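Alpha-1,4-endofucoidanase (Mariniflexile fucanivorans, PDB 6DLH) cleaves internal alpha-1,4 linkages of fucoidan as a retaining glycoside hydrolase of family 107, through its catalytic domain, which is followed by Ig-like domains. Local coordinates at residues A[201-214]-A[249-261]. Residues are numbered along the deposited sequence; the frame is centred on the assembly and turned at random.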
ATOM      1  N   MET A 201     -16.278  12.531 -13.374  1.00 58.63           N
ATOM      2  CA  MET A 201     -16.019  11.098 -13.391  1.00 54.27           C
ATOM      3  C   MET A 201     -15.241  10.728 -14.650  1.00 53.29           C
ATOM      4  O   MET A 201     -14.311   9.925 -14.586  1.00 49.34           O
ATOM      5  CB  MET A 201     -17.309  10.272 -13.320  1.00 52.50           C
ATOM      6  CG  MET A 201     -18.010  10.349 -11.971  1.00 50.92           C
ATOM      7  SD  MET A 201     -17.181   9.400 -10.668  1.00 48.64           S
ATOM      8  CE  MET A 201     -17.234   7.760 -11.393  1.00 47.07           C
ATOM      9  N   PHE A 202     -15.629  11.326 -15.784  1.00 54.17           N
ATOM     10  CA  PHE A 202     -14.957  11.082 -17.054  1.00 53.10           C
ATOM     11  C   PHE A 202     -13.551  11.685 -17.029  1.00 53.51           C
ATOM     12  O   PHE A 202     -12.648  11.160 -17.678  1.00 51.20           O
ATOM     13  CB  PHE A 202     -15.781  11.620 -18.227  1.00 51.33           C
ATOM     14  CG  PHE A 202     -16.871  10.710 -18.736  1.00 49.74           C
ATOM     15  CD1 PHE A 202     -16.589   9.708 -19.656  1.00 48.98           C
ATOM     16  CD2 PHE A 202     -18.187  10.877 -18.324  1.00 47.34           C
ATOM     17  CE1 PHE A 202     -17.596   8.882 -20.138  1.00 48.51           C
ATOM     18  CE2 PHE A 202     -19.193  10.051 -18.806  1.00 45.42           C
ATOM     19  CZ  PHE A 202     -18.896   9.052 -19.708  1.00 46.37           C
ATOM     20  N   CYS A 203     -13.381  12.786 -16.278  1.00 55.72           N
ATOM     21  CA  CYS A 203     -12.073  13.387 -16.052  1.00 60.08           C
ATOM     22  C   CYS A 203     -11.119  12.314 -15.524  1.00 62.21           C
ATOM     23  O   CYS A 203     -10.067  12.066 -16.117  1.00 59.55           O
ATOM     24  CB  CYS A 203     -12.146  14.528 -15.038  1.00 64.96           C
ATOM     25  SG  CYS A 203     -12.495  16.171 -15.728  1.00 70.10           S
ATOM     26  N   TYR A 204     -11.535  11.665 -14.425  1.00 58.59           N
ATOM     27  CA  TYR A 204     -10.728  10.692 -13.707  1.00 55.54           C
ATOM     28  C   TYR A 204     -10.317   9.543 -14.625  1.00 53.62           C
ATOM     29  O   TYR A 204      -9.148   9.161 -14.656  1.00 54.29           O
ATOM     30  CB  TYR A 204     -11.453  10.198 -12.451  1.00 58.82           C
ATOM     31  CG  TYR A 204     -10.596   9.339 -11.555  1.00 61.96           C
ATOM     32  CD1 TYR A 204      -9.790   9.907 -10.578  1.00 61.03           C
ATOM     33  CD2 TYR A 204     -10.569   7.959 -11.700  1.00 61.00           C
ATOM     34  CE1 TYR A 204      -8.995   9.126  -9.756  1.00 58.64           C
ATOM     35  CE2 TYR A 204      -9.774   7.165 -10.888  1.00 58.75           C
ATOM     36  CZ  TYR A 204      -8.985   7.751  -9.915  1.00 57.59           C
ATOM     37  OH  TYR A 204      -8.197   6.976  -9.115  1.00 56.16           O
ATOM     38  N   ALA A 205     -11.277   9.003 -15.379  1.00 50.76           N
ATOM     39  CA  ALA A 205     -10.993   7.881 -16.259  1.00 51.09           C
ATOM     40  C   ALA A 205      -9.908   8.244 -17.273  1.00 54.25           C
ATOM     41  O   ALA A 205      -9.018   7.436 -17.536  1.00 53.63           O
ATOM     42  CB  ALA A 205     -12.255   7.403 -16.932  1.00 50.15           C
ATOM     43  N   GLU A 206      -9.980   9.464 -17.826  1.00 55.01           N
ATOM     44  CA  GLU A 206      -9.147   9.835 -18.963  1.00 56.04           C
ATOM     45  C   GLU A 206      -7.773  10.322 -18.503  1.00 51.45           C
ATOM     46  O   GLU A 206      -6.770   9.943 -19.097  1.00 48.57           O
ATOM     47  CB  GLU A 206      -9.860  10.842 -19.873  1.00 59.23           C
ATOM     48  CG  GLU A 206      -9.032  11.304 -21.067  1.00 57.53           C
ATOM     49  CD  GLU A 206      -8.853  10.307 -22.204  1.00 62.36           C
ATOM     50  OE1 GLU A 206      -9.727   9.432 -22.372  1.00 62.12           O
ATOM     51  OE2 GLU A 206      -7.839  10.412 -22.927  1.00 63.20           O
ATOM     52  N   PHE A 207      -7.732  11.147 -17.450  1.00 53.78           N
ATOM     53  CA  PHE A 207      -6.505  11.841 -17.083  1.00 60.07           C
ATOM     54  C   PHE A 207      -5.782  11.173 -15.912  1.00 62.00           C
ATOM     55  O   PHE A 207      -4.549  11.161 -15.876  1.00 56.42           O
ATOM     56  CB  PHE A 207      -6.756  13.338 -16.884  1.00 65.22           C
ATOM     57  CG  PHE A 207      -7.004  14.078 -18.176  1.00 74.80           C
ATOM     58  CD1 PHE A 207      -8.147  14.845 -18.350  1.00 78.48           C
ATOM     59  CD2 PHE A 207      -6.109  13.979 -19.234  1.00 77.35           C
ATOM     60  CE1 PHE A 207      -8.376  15.509 -19.547  1.00 82.89           C
ATOM     61  CE2 PHE A 207      -6.338  14.643 -20.431  1.00 78.96           C
ATOM     62  CZ  PHE A 207      -7.473  15.406 -20.584  1.00 81.64           C
ATOM     63  N   ILE A 208      -6.548  10.634 -14.955  1.00 58.99           N
ATOM     64  CA  ILE A 208      -5.950   9.988 -13.798  1.00 57.27           C
ATOM     65  C   ILE A 208      -5.814   8.489 -14.052  1.00 55.12           C
ATOM     66  O   ILE A 208      -4.699   7.970 -14.054  1.00 58.69           O
ATOM     67  CB  ILE A 208      -6.713  10.312 -12.497  1.00 59.55           C
ATOM     68  CG1 ILE A 208      -6.966  11.816 -12.330  1.00 58.78           C
ATOM     69  CG2 ILE A 208      -5.996   9.721 -11.290  1.00 57.87           C
ATOM     70  CD1 ILE A 208      -5.717  12.651 -12.121  1.00 57.50           C
ATOM     71  N   LEU A 209      -6.941   7.806 -14.292  1.00 52.94           N
ATOM     72  CA  LEU A 209      -6.978   6.351 -14.317  1.00 49.54           C
ATOM     73  C   LEU A 209      -6.152   5.791 -15.473  1.00 50.21           C
ATOM     74  O   LEU A 209      -5.461   4.788 -15.298  1.00 53.65           O
ATOM     75  CB  LEU A 209      -8.431   5.865 -14.370  1.00 50.74           C
ATOM     76  CG  LEU A 209      -8.633   4.347 -14.408  1.00 51.06           C
ATOM     77  CD1 LEU A 209      -8.071   3.679 -13.160  1.00 49.72           C
ATOM     78  CD2 LEU A 209     -10.107   4.004 -14.563  1.00 49.81           C
ATOM     79  N   LYS A 210      -6.217   6.436 -16.646  1.00 50.21           N
ATOM     80  CA  LYS A 210      -5.587   5.879 -17.836  1.00 49.36           C
ATOM     81  C   LYS A 210      -4.065   5.978 -17.737  1.00 45.67           C
ATOM     82  O   LYS A 210      -3.359   5.139 -18.292  1.00 45.10           O
ATOM     83  CB  LYS A 210      -6.104   6.529 -19.125  1.00 53.16           C
ATOM     84  CG  LYS A 210      -5.557   5.919 -20.413  1.00 55.13           C
ATOM     85  CD  LYS A 210      -6.357   6.224 -21.663  1.00 58.18           C
ATOM     86  CE  LYS A 210      -5.791   7.362 -22.485  1.00 60.56           C
ATOM     87  NZ  LYS A 210      -6.213   7.262 -23.903  1.00 62.87           N
ATOM     88  N   GLU A 211      -3.573   7.002 -17.029  1.00 44.07           N
ATOM     89  CA  GLU A 211      -2.143   7.256 -16.917  1.00 46.82           C
ATOM     90  C   GLU A 211      -1.509   6.129 -16.103  1.00 47.02           C
ATOM     91  O   GLU A 211      -0.478   5.571 -16.485  1.00 49.36           O
ATOM     92  CB  GLU A 211      -1.889   8.622 -16.272  1.00 44.83           C
ATOM     93  N   TYR A 212      -2.164   5.797 -14.985  1.00 43.40           N
ATOM     94  CA  TYR A 212      -1.775   4.680 -14.144  1.00 38.97           C
ATOM     95  C   TYR A 212      -1.726   3.386 -14.956  1.00 39.33           C
ATOM     96  O   TYR A 212      -0.710   2.695 -14.963  1.00 40.18           O
ATOM     97  CB  TYR A 212      -2.745   4.574 -12.972  1.00 34.57           C
ATOM     98  CG  TYR A 212      -2.545   5.602 -11.891  1.00 33.07           C
ATOM     99  CD1 TYR A 212      -1.297   5.819 -11.329  1.00 32.53           C
ATOM    100  CD2 TYR A 212      -3.616   6.320 -11.392  1.00 31.69           C
ATOM    101  CE1 TYR A 212      -1.120   6.742 -10.313  1.00 32.18           C
ATOM    102  CE2 TYR A 212      -3.456   7.241 -10.372  1.00 31.00           C
ATOM    103  CZ  TYR A 212      -2.203   7.454  -9.833  1.00 31.69           C
ATOM    104  OH  TYR A 212      -2.046   8.361  -8.828  1.00 34.33           O
ATOM    105  N   ALA A 213      -2.813   3.074 -15.667  1.00 39.59           N
ATOM    106  CA  ALA A 213      -2.904   1.791 -16.344  1.00 43.56           C
ATOM    107  C   ALA A 213      -1.776   1.649 -17.362  1.00 46.28           C
ATOM    108  O   ALA A 213      -1.203   0.566 -17.506  1.00 47.83           O
ATOM    109  CB  ALA A 213      -4.260   1.629 -16.979  1.00 42.61           C
ATOM    110  N   GLN A 214      -1.458   2.762 -18.040  1.00 48.29           N
ATOM    111  CA  GLN A 214      -0.460   2.790 -19.101  1.00 48.37           C
ATOM    112  C   GLN A 214       0.944   2.614 -18.520  1.00 43.99           C
ATOM    113  O   GLN A 214       1.769   1.901 -19.086  1.00 42.89           O
ATOM    114  CB  GLN A 214      -0.596   4.066 -19.935  1.00 52.93           C
ATOM    115  CG  GLN A 214      -1.729   3.996 -20.952  1.00 55.62           C
ATOM    116  CD  GLN A 214      -1.837   5.218 -21.833  1.00 56.81           C
ATOM    117  OE1 GLN A 214      -1.876   6.356 -21.363  1.00 55.58           O
ATOM    118  NE2 GLN A 214      -1.918   4.981 -23.132  1.00 56.13           N
ATOM    119  N   ARG A 249     -21.796   4.470 -20.099  1.00 56.55           N
ATOM    120  CA  ARG A 249     -20.704   5.200 -20.729  1.00 55.74           C
ATOM    121  C   ARG A 249     -19.550   5.353 -19.743  1.00 55.54           C
ATOM    122  O   ARG A 249     -18.389   5.210 -20.127  1.00 55.10           O
ATOM    123  CB  ARG A 249     -21.166   6.552 -21.285  1.00 58.77           C
ATOM    124  CG  ARG A 249     -21.931   6.466 -22.600  1.00 60.25           C
ATOM    125  CD  ARG A 249     -21.089   5.970 -23.760  1.00 57.07           C
ATOM    126  NE  ARG A 249     -21.831   5.908 -25.012  1.00 57.16           N
ATOM    127  CZ  ARG A 249     -21.400   5.312 -26.121  1.00 55.90           C
ATOM    128  NH1 ARG A 249     -22.156   5.303 -27.208  1.00 54.26           N
ATOM    129  NH2 ARG A 249     -20.217   4.725 -26.145  1.00 53.98           N
ATOM    130  N   ILE A 250     -19.892   5.646 -18.480  1.00 50.02           N
ATOM    131  CA  ILE A 250     -18.917   5.728 -17.406  1.00 46.94           C
ATOM    132  C   ILE A 250     -18.255   4.363 -17.217  1.00 46.36           C
ATOM    133  O   ILE A 250     -17.037   4.285 -17.082  1.00 46.09           O
ATOM    134  CB  ILE A 250     -19.556   6.260 -16.109  1.00 46.77           C
ATOM    135  CG1 ILE A 250     -20.395   7.516 -16.370  1.00 46.19           C
ATOM    136  CG2 ILE A 250     -18.487   6.492 -15.051  1.00 43.84           C
ATOM    137  CD1 ILE A 250     -21.070   8.093 -15.145  1.00 48.69           C
ATOM    138  N   TYR A 251     -19.063   3.292 -17.236  1.00 44.53           N
ATOM    139  CA  TYR A 251     -18.541   1.939 -17.138  1.00 43.14           C
ATOM    140  C   TYR A 251     -17.497   1.715 -18.227  1.00 45.35           C
ATOM    141  O   TYR A 251     -16.454   1.114 -17.972  1.00 45.50           O
ATOM    142  CB  TYR A 251     -19.671   0.904 -17.144  1.00 40.65           C
ATOM    143  CG  TYR A 251     -20.520   0.925 -15.896  1.00 39.63           C
ATOM    144  CD1 TYR A 251     -20.129   0.256 -14.741  1.00 37.29           C
ATOM    145  CD2 TYR A 251     -21.707   1.636 -15.860  1.00 38.14           C
ATOM    146  CE1 TYR A 251     -20.903   0.288 -13.590  1.00 34.62           C
ATOM    147  CE2 TYR A 251     -22.490   1.681 -14.716  1.00 36.02           C
ATOM    148  CZ  TYR A 251     -22.090   1.001 -13.580  1.00 35.63           C
ATOM    149  OH  TYR A 251     -22.865   1.061 -12.456  1.00 32.80           O
ATOM    150  N   GLN A 252     -17.790   2.244 -19.422  1.00 46.34           N
ATOM    151  CA  GLN A 252     -16.928   2.131 -20.589  1.00 48.55           C
ATOM    152  C   GLN A 252     -15.647   2.935 -20.381  1.00 47.05           C
ATOM    153  O   GLN A 252     -14.555   2.450 -20.670  1.00 47.49           O
ATOM    154  CB  GLN A 252     -17.651   2.637 -21.839  1.00 47.57           C
ATOM    155  CG  GLN A 252     -16.910   2.317 -23.130  1.00 47.18           C
ATOM    156  CD  GLN A 252     -17.679   2.720 -24.365  1.00 45.58           C
ATOM    157  OE1 GLN A 252     -18.437   3.691 -24.350  1.00 42.10           O
ATOM    158  NE2 GLN A 252     -17.479   1.975 -25.443  1.00 41.65           N
ATOM    159  N   ALA A 253     -15.799   4.165 -19.878  1.00 47.02           N
ATOM    160  CA  ALA A 253     -14.671   5.065 -19.707  1.00 49.82           C
ATOM    161  C   ALA A 253     -13.611   4.391 -18.838  1.00 50.84           C
ATOM    162  O   ALA A 253     -12.428   4.390 -19.182  1.00 52.66           O
ATOM    163  CB  ALA A 253     -15.135   6.380 -19.123  1.00 47.69           C
ATOM    164  N   PHE A 254     -14.070   3.778 -17.740  1.00 47.53           N
ATOM    165  CA  PHE A 254     -13.201   3.159 -16.754  1.00 42.57           C
ATOM    166  C   PHE A 254     -12.533   1.921 -17.347  1.00 45.20           C
ATOM    167  O   PHE A 254     -11.314   1.774 -17.252  1.00 47.00           O
ATOM    168  CB  PHE A 254     -13.982   2.894 -15.467  1.00 40.23           C
ATOM    169  CG  PHE A 254     -14.107   4.080 -14.547  1.00 38.39           C
ATOM    170  CD1 PHE A 254     -14.661   5.275 -14.989  1.00 40.76           C
ATOM    171  CD2 PHE A 254     -13.694   3.998 -13.226  1.00 38.56           C
ATOM    172  CE1 PHE A 254     -14.784   6.363 -14.134  1.00 39.21           C
ATOM    173  CE2 PHE A 254     -13.809   5.088 -12.373  1.00 39.07           C
ATOM    174  CZ  PHE A 254     -14.352   6.270 -12.828  1.00 39.02           C
ATOM    175  N   ALA A 255     -13.327   1.053 -17.987  1.00 44.50           N
ATOM    176  CA  ALA A 255     -12.786  -0.181 -18.537  1.00 46.72           C
ATOM    177  C   ALA A 255     -11.745   0.113 -19.617  1.00 48.99           C
ATOM    178  O   ALA A 255     -10.671  -0.484 -19.613  1.00 49.05           O
ATOM    179  CB  ALA A 255     -13.894  -1.063 -19.049  1.00 47.02           C
ATOM    180  N   ASP A 256     -12.074   1.034 -20.535  1.00 52.18           N
ATOM    181  CA  ASP A 256     -11.200   1.401 -21.643  1.00 50.87           C
ATOM    182  C   ASP A 256      -9.894   2.002 -21.123  1.00 44.94           C
ATOM    183  O   ASP A 256      -8.827   1.729 -21.664  1.00 47.10           O
ATOM    184  CB  ASP A 256     -11.880   2.388 -22.598  1.00 53.31           C
ATOM    185  CG  ASP A 256     -12.902   1.764 -23.536  1.00 54.07           C
ATOM    186  OD1 ASP A 256     -12.702   0.601 -23.960  1.00 56.53           O
ATOM    187  OD2 ASP A 256     -13.878   2.459 -23.851  1.00 54.93           O
ATOM    188  N   ALA A 257      -9.995   2.834 -20.080  1.00 41.80           N
ATOM    189  CA  ALA A 257      -8.835   3.454 -19.463  1.00 40.99           C
ATOM    190  C   ALA A 257      -7.870   2.389 -18.938  1.00 44.97           C
ATOM    191  O   ALA A 257      -6.660   2.590 -18.978  1.00 48.88           O
ATOM    192  CB  ALA A 257      -9.277   4.390 -18.368  1.00 38.63           C
ATOM    193  N   CYS A 258      -8.420   1.263 -18.454  1.00 41.38           N
ATOM    194  CA  CYS A 258      -7.642   0.150 -17.934  1.00 41.87           C
ATOM    195  C   CYS A 258      -7.078  -0.663 -19.098  1.00 43.78           C
ATOM    196  O   CYS A 258      -5.943  -1.144 -19.039  1.00 45.79           O
ATOM    197  CB  CYS A 258      -8.487  -0.757 -17.037  1.00 39.50           C
ATOM    198  SG  CYS A 258      -9.085   0.033 -15.516  1.00 39.64           S
ATOM    199  N   HIS A 259      -7.885  -0.821 -20.153  1.00 44.10           N
ATOM    200  CA  HIS A 259      -7.510  -1.687 -21.260  1.00 45.53           C
ATOM    201  C   HIS A 259      -6.490  -1.001 -22.169  1.00 46.23           C
ATOM    202  O   HIS A 259      -5.811  -1.673 -22.942  1.00 44.60           O
ATOM    203  CB  HIS A 259      -8.745  -2.199 -22.008  1.00 46.88           C
ATOM    204  CG  HIS A 259      -9.509  -3.242 -21.265  1.00 49.78           C
ATOM    205  ND1 HIS A 259     -10.854  -3.102 -20.971  1.00 48.53           N
ATOM    206  CD2 HIS A 259      -9.129  -4.435 -20.756  1.00 49.61           C
ATOM    207  CE1 HIS A 259     -11.272  -4.170 -20.324  1.00 48.63           C
ATOM    208  NE2 HIS A 259     -10.231  -5.003 -20.179  1.00 47.81           N
ATOM    209  N   ALA A 260      -6.376   0.328 -22.052  1.00 46.27           N
ATOM    210  CA  ALA A 260      -5.367   1.087 -22.774  1.00 48.69           C
ATOM    211  C   ALA A 260      -3.972   0.656 -22.323  1.00 50.86           C
ATOM    212  O   ALA A 260      -3.056   0.585 -23.140  1.00 53.24           O
ATOM    213  CB  ALA A 260      -5.592   2.569 -22.580  1.00 48.09           C
ATOM    214  N   GLY A 261      -3.834   0.346 -21.024  1.00 49.26           N
ATOM    215  CA  GLY A 261      -2.567  -0.078 -20.439  1.00 46.21           C
ATOM    216  C   GLY A 261      -2.339  -1.585 -20.547  1.00 46.02           C
ATOM    217  O   GLY A 261      -1.255  -2.030 -20.925  1.00 44.14           O
TER
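F254 reaches from helix 249-259 into a hole formed by M201, Y204, A205 and L209 of helix 198-216, a knob-into-hole fit. F254 CB lies near L209 CD2, which also touches CG and comes to 3.8 Å from F254 CD2. On the other branch, F254 CD1 packs on A205 CB at 3.8 Å, and CE1 sits near the backbone O of M201. At the tip, F254 CZ meets M201 CE at 3.5 Å; the methionine chain bends at chi2 and chi3 (-74° and -59°), which brings its methyl to the ring.

From the other helix, the F202 ring lies against R249, I250 and A253. A253 CB is 3.7 Å from F202 CE1, I250 CG1 is beside CE2, and R249 CB lies at the ring edge, in the plane. Further along, alanines let the backbones close in: A257 CB is 3.2 Å from A205 O. At the end, G261 CA makes a CA-H...O contact with A213 O (3.3 Å).

The helices cross at -30°, axes 7.9 Å apart. Both pack on the parallel sheet: L209 and C258 rest on strand 222-226, and F254 meets F225 edge-to-face. They are successive outer helices of a beta/alpha, barrel-like catalytic domain, consistent with its GH29 relatives.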